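Side-chain contact in nodulation protein S (PDB 3OFK), which probably uses S-adenosyl-L-methionine to N-methylate an intermediate of Nod factor synthesis, and is held here with the by-product S-adenosyl-L-homocysteine: residues H39-R44 against V186-Q191. Residues are numbered along the deposited sequence; the frame is centred on the assembly and turned at random.
Sequences HTQLLR and VQCQGQ. With SAH (S-adenosyl-L-homocysteine), chain E.
Gln-41 and Arg-44 of helix 33-46 face Val-186 and Cys-188 of strand 181-189, an outermost strand of the Rossmann-like sheet; the two short segments run nearly antiparallel (163°), their axes 9.7 Å apart. One helical turn separates the two polar residues. The Arg-44 chain leaves with CG anti to the backbone N (chi1 176°) and bends at chi3, which brings its guanidinium back to Gln-41. There it grips OE1 side-on with two nitrogens: NH2 at 2.7 Å from OE1 of Gln-41 and NE of Arg-44 at 2.9 Å from the same oxygen, which lies in the guanidinium plane. Val-186 suits the strand side because both its methyls meet this Arg-44–Gln-41 pair: CG1 lies at the guanidinium edge, 3.3 Å from NH2 of Arg-44, and 3.7 Å from OE1 of Gln-41. Deeper in, the aliphatic CG of Gln-41 rests 4.1 Å from SG of Cys-188, a small, weakly polar residue fitted to this buried place. With an alanine in place of Gln-41, the NE–NH2 edge of Arg-44 would probably lose its shared acceptor, and Cys-188 SG its methylene neighbour. On another side of the helix, His-39 donates from NE2 to OXT of S-adenosyl-L-homocysteine (2.8 Å), a nearly straight bond at the ring edge, while Lys-68 engages its ND1. Between 39-44 and 186-191 themselves the touch is van der Waals; just beyond, Glu-184 of Val-186's strand forms a salt bridge with NH1 of Arg-44. OE1 thus orients the guanidinium, while the Glu-184 carboxylate probably balances its charge.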
loop_
_atom_site.group_PDB
_atom_site.type_symbol
_atom_site.label_atom_id
_atom_site.label_comp_id
_atom_site.label_asym_id
_atom_site.label_seq_id
_atom_site.Cartn_x
_atom_site.Cartn_y
_atom_site.Cartn_z
ATOM N N HIS A 39 -3.132 10.204 -1.183
ATOM C CA HIS A 39 -3.533 9.861 0.155
ATOM C C HIS A 39 -4.954 10.257 0.494
ATOM O O HIS A 39 -5.636 9.529 1.210
ATOM C CB HIS A 39 -2.581 10.502 1.160
ATOM C CG HIS A 39 -1.322 9.736 1.375
ATOM N ND1 HIS A 39 -0.450 10.020 2.407
ATOM C CD2 HIS A 39 -0.818 8.652 0.743
ATOM C CE1 HIS A 39 0.562 9.173 2.369
ATOM N NE2 HIS A 39 0.351 8.321 1.381
ATOM N N THR A 40 -5.389 11.415 0.009
ATOM C CA THR A 40 -6.781 11.847 0.171
ATOM C C THR A 40 -7.712 10.820 -0.475
ATOM O O THR A 40 -8.663 10.367 0.169
ATOM C CB THR A 40 -7.014 13.276 -0.385
ATOM O OG1 THR A 40 -6.177 14.203 0.325
ATOM C CG2 THR A 40 -8.466 13.692 -0.236
ATOM N N GLN A 41 -7.400 10.413 -1.715
ATOM C CA GLN A 41 -8.188 9.372 -2.389
ATOM C C GLN A 41 -8.119 8.026 -1.693
ATOM O O GLN A 41 -9.118 7.344 -1.497
ATOM C CB GLN A 41 -7.739 9.193 -3.853
ATOM C CG GLN A 41 -8.086 10.368 -4.780
ATOM C CD GLN A 41 -9.527 10.800 -4.685
ATOM O OE1 GLN A 41 -10.429 9.970 -4.528
ATOM N NE2 GLN A 41 -9.760 12.114 -4.783
ATOM N N LEU A 42 -6.924 7.633 -1.336
ATOM C CA LEU A 42 -6.744 6.393 -0.592
ATOM C C LEU A 42 -7.576 6.383 0.730
ATOM O O LEU A 42 -8.262 5.402 1.021
ATOM C CB LEU A 42 -5.243 6.165 -0.344
ATOM C CG LEU A 42 -4.799 4.734 -0.094
ATOM C CD1 LEU A 42 -4.830 3.931 -1.402
ATOM C CD2 LEU A 42 -3.428 4.692 0.528
ATOM N N LEU A 43 -7.545 7.479 1.501
ATOM C CA LEU A 43 -8.341 7.566 2.730
ATOM C C LEU A 43 -9.844 7.640 2.416
ATOM O O LEU A 43 -10.611 7.002 3.107
ATOM C CB LEU A 43 -7.922 8.740 3.634
ATOM C CG LEU A 43 -8.532 8.780 5.050
ATOM C CD1 LEU A 43 -8.158 7.562 5.884
ATOM C CD2 LEU A 43 -8.113 10.007 5.793
ATOM N N ARG A 44 -10.248 8.372 1.365
ATOM C CA ARG A 44 -11.668 8.466 1.010
ATOM C C ARG A 44 -12.206 7.069 0.737
ATOM O O ARG A 44 -13.270 6.698 1.239
ATOM C CB ARG A 44 -11.926 9.370 -0.219
ATOM C CG ARG A 44 -13.390 9.401 -0.673
ATOM C CD ARG A 44 -13.601 10.271 -1.913
ATOM N NE ARG A 44 -12.894 9.750 -3.087
ATOM C CZ ARG A 44 -13.334 8.761 -3.868
ATOM N NH1 ARG A 44 -14.485 8.157 -3.607
ATOM N NH2 ARG A 44 -12.615 8.364 -4.918
ATOM N N VAL A 186 -10.501 5.099 -8.927
ATOM C CA VAL A 186 -10.148 6.499 -9.146
ATOM C C VAL A 186 -8.792 6.598 -9.752
ATOM O O VAL A 186 -7.896 5.859 -9.408
ATOM C CB VAL A 186 -10.064 7.378 -7.842
ATOM C CG1 VAL A 186 -11.162 8.422 -7.829
ATOM C CG2 VAL A 186 -10.043 6.536 -6.563
ATOM N N GLN A 187 -8.639 7.585 -10.607
ATOM C CA GLN A 187 -7.362 7.920 -11.170
ATOM C C GLN A 187 -6.788 9.126 -10.440
ATOM O O GLN A 187 -7.530 9.991 -9.973
ATOM C CB GLN A 187 -7.561 8.256 -12.635
ATOM C CG GLN A 187 -6.291 8.236 -13.413
ATOM C CD GLN A 187 -6.543 8.379 -14.892
ATOM O OE1 GLN A 187 -7.692 8.277 -15.349
ATOM N NE2 GLN A 187 -5.470 8.606 -15.657
ATOM N N CYS A 188 -5.467 9.199 -10.368
ATOM C CA CYS A 188 -4.808 10.259 -9.664
ATOM C C CYS A 188 -3.599 10.719 -10.461
ATOM O O CYS A 188 -2.699 9.939 -10.698
ATOM C CB CYS A 188 -4.366 9.713 -8.308
ATOM S SG CYS A 188 -4.690 10.825 -7.029
ATOM N N GLN A 189 -3.547 11.982 -10.855
ATOM C CA GLN A 189 -2.467 12.425 -11.729
ATOM C C GLN A 189 -1.767 13.665 -11.220
ATOM O O GLN A 189 -2.410 14.582 -10.734
ATOM C CB GLN A 189 -3.011 12.681 -13.125
ATOM C CG GLN A 189 -3.566 11.449 -13.773
ATOM C CD GLN A 189 -3.471 11.496 -15.274
ATOM O OE1 GLN A 189 -2.821 10.651 -15.883
ATOM N NE2 GLN A 189 -4.091 12.501 -15.878
ATOM N N GLY A 190 -0.448 13.696 -11.366
ATOM C CA GLY A 190 0.350 14.811 -10.880
ATOM C C GLY A 190 0.945 15.666 -11.978
ATOM O O GLY A 190 0.229 16.157 -12.843
ATOM N N GLN A 191 2.261 15.853 -11.927
ATOM C CA GLN A 191 2.965 16.787 -12.807
ATOM C C GLN A 191 3.630 16.083 -13.980
ATOM O O GLN A 191 3.999 16.723 -14.955
ATOM C CB GLN A 191 4.024 17.556 -12.010
ATOM C CG GLN A 191 3.599 18.940 -11.552
ATOM C CD GLN A 191 4.304 20.057 -12.316
ATOM O OE1 GLN A 191 3.696 21.081 -12.649
ATOM N NE2 GLN A 191 5.594 19.868 -12.595
HETATM N N SAH E . 1.503 2.482 1.464
HETATM C CA SAH E . 2.194 3.741 1.725
HETATM C CB SAH E . 3.700 3.544 1.581
HETATM C CG SAH E . 4.281 3.218 0.214
HETATM S SD SAH E . 6.106 3.228 0.131
HETATM C C SAH E . 1.723 4.905 0.839
HETATM O O SAH E . 1.034 4.707 -0.164
HETATM O OXT SAH E . 2.026 6.064 1.119
HETATM C "C5'" SAH E . 6.294 1.415 0.087
HETATM C "C4'" SAH E . 6.464 0.680 1.402
HETATM O "O4'" SAH E . 6.334 -0.720 1.157
HETATM C "C3'" SAH E . 7.821 0.894 2.072
HETATM O "O3'" SAH E . 7.638 1.111 3.478
HETATM C "C2'" SAH E . 8.550 -0.430 1.794
HETATM O "O2'" SAH E . 9.504 -0.735 2.782
HETATM C "C1'" SAH E . 7.395 -1.393 1.812
HETATM N N9 SAH E . 7.574 -2.712 1.163
HETATM C C8 SAH E . 8.218 -2.985 -0.017
HETATM N N7 SAH E . 8.100 -4.307 -0.264
HETATM C C5 SAH E . 7.392 -4.882 0.724
HETATM C C6 SAH E . 6.974 -6.204 0.880
HETATM N N6 SAH E . 7.386 -7.138 -0.022
HETATM N N1 SAH E . 6.240 -6.520 1.997
HETATM C C2 SAH E . 5.888 -5.524 2.902
HETATM N N3 SAH E . 6.290 -4.206 2.708
HETATM C C4 SAH E . 7.021 -3.884 1.618
#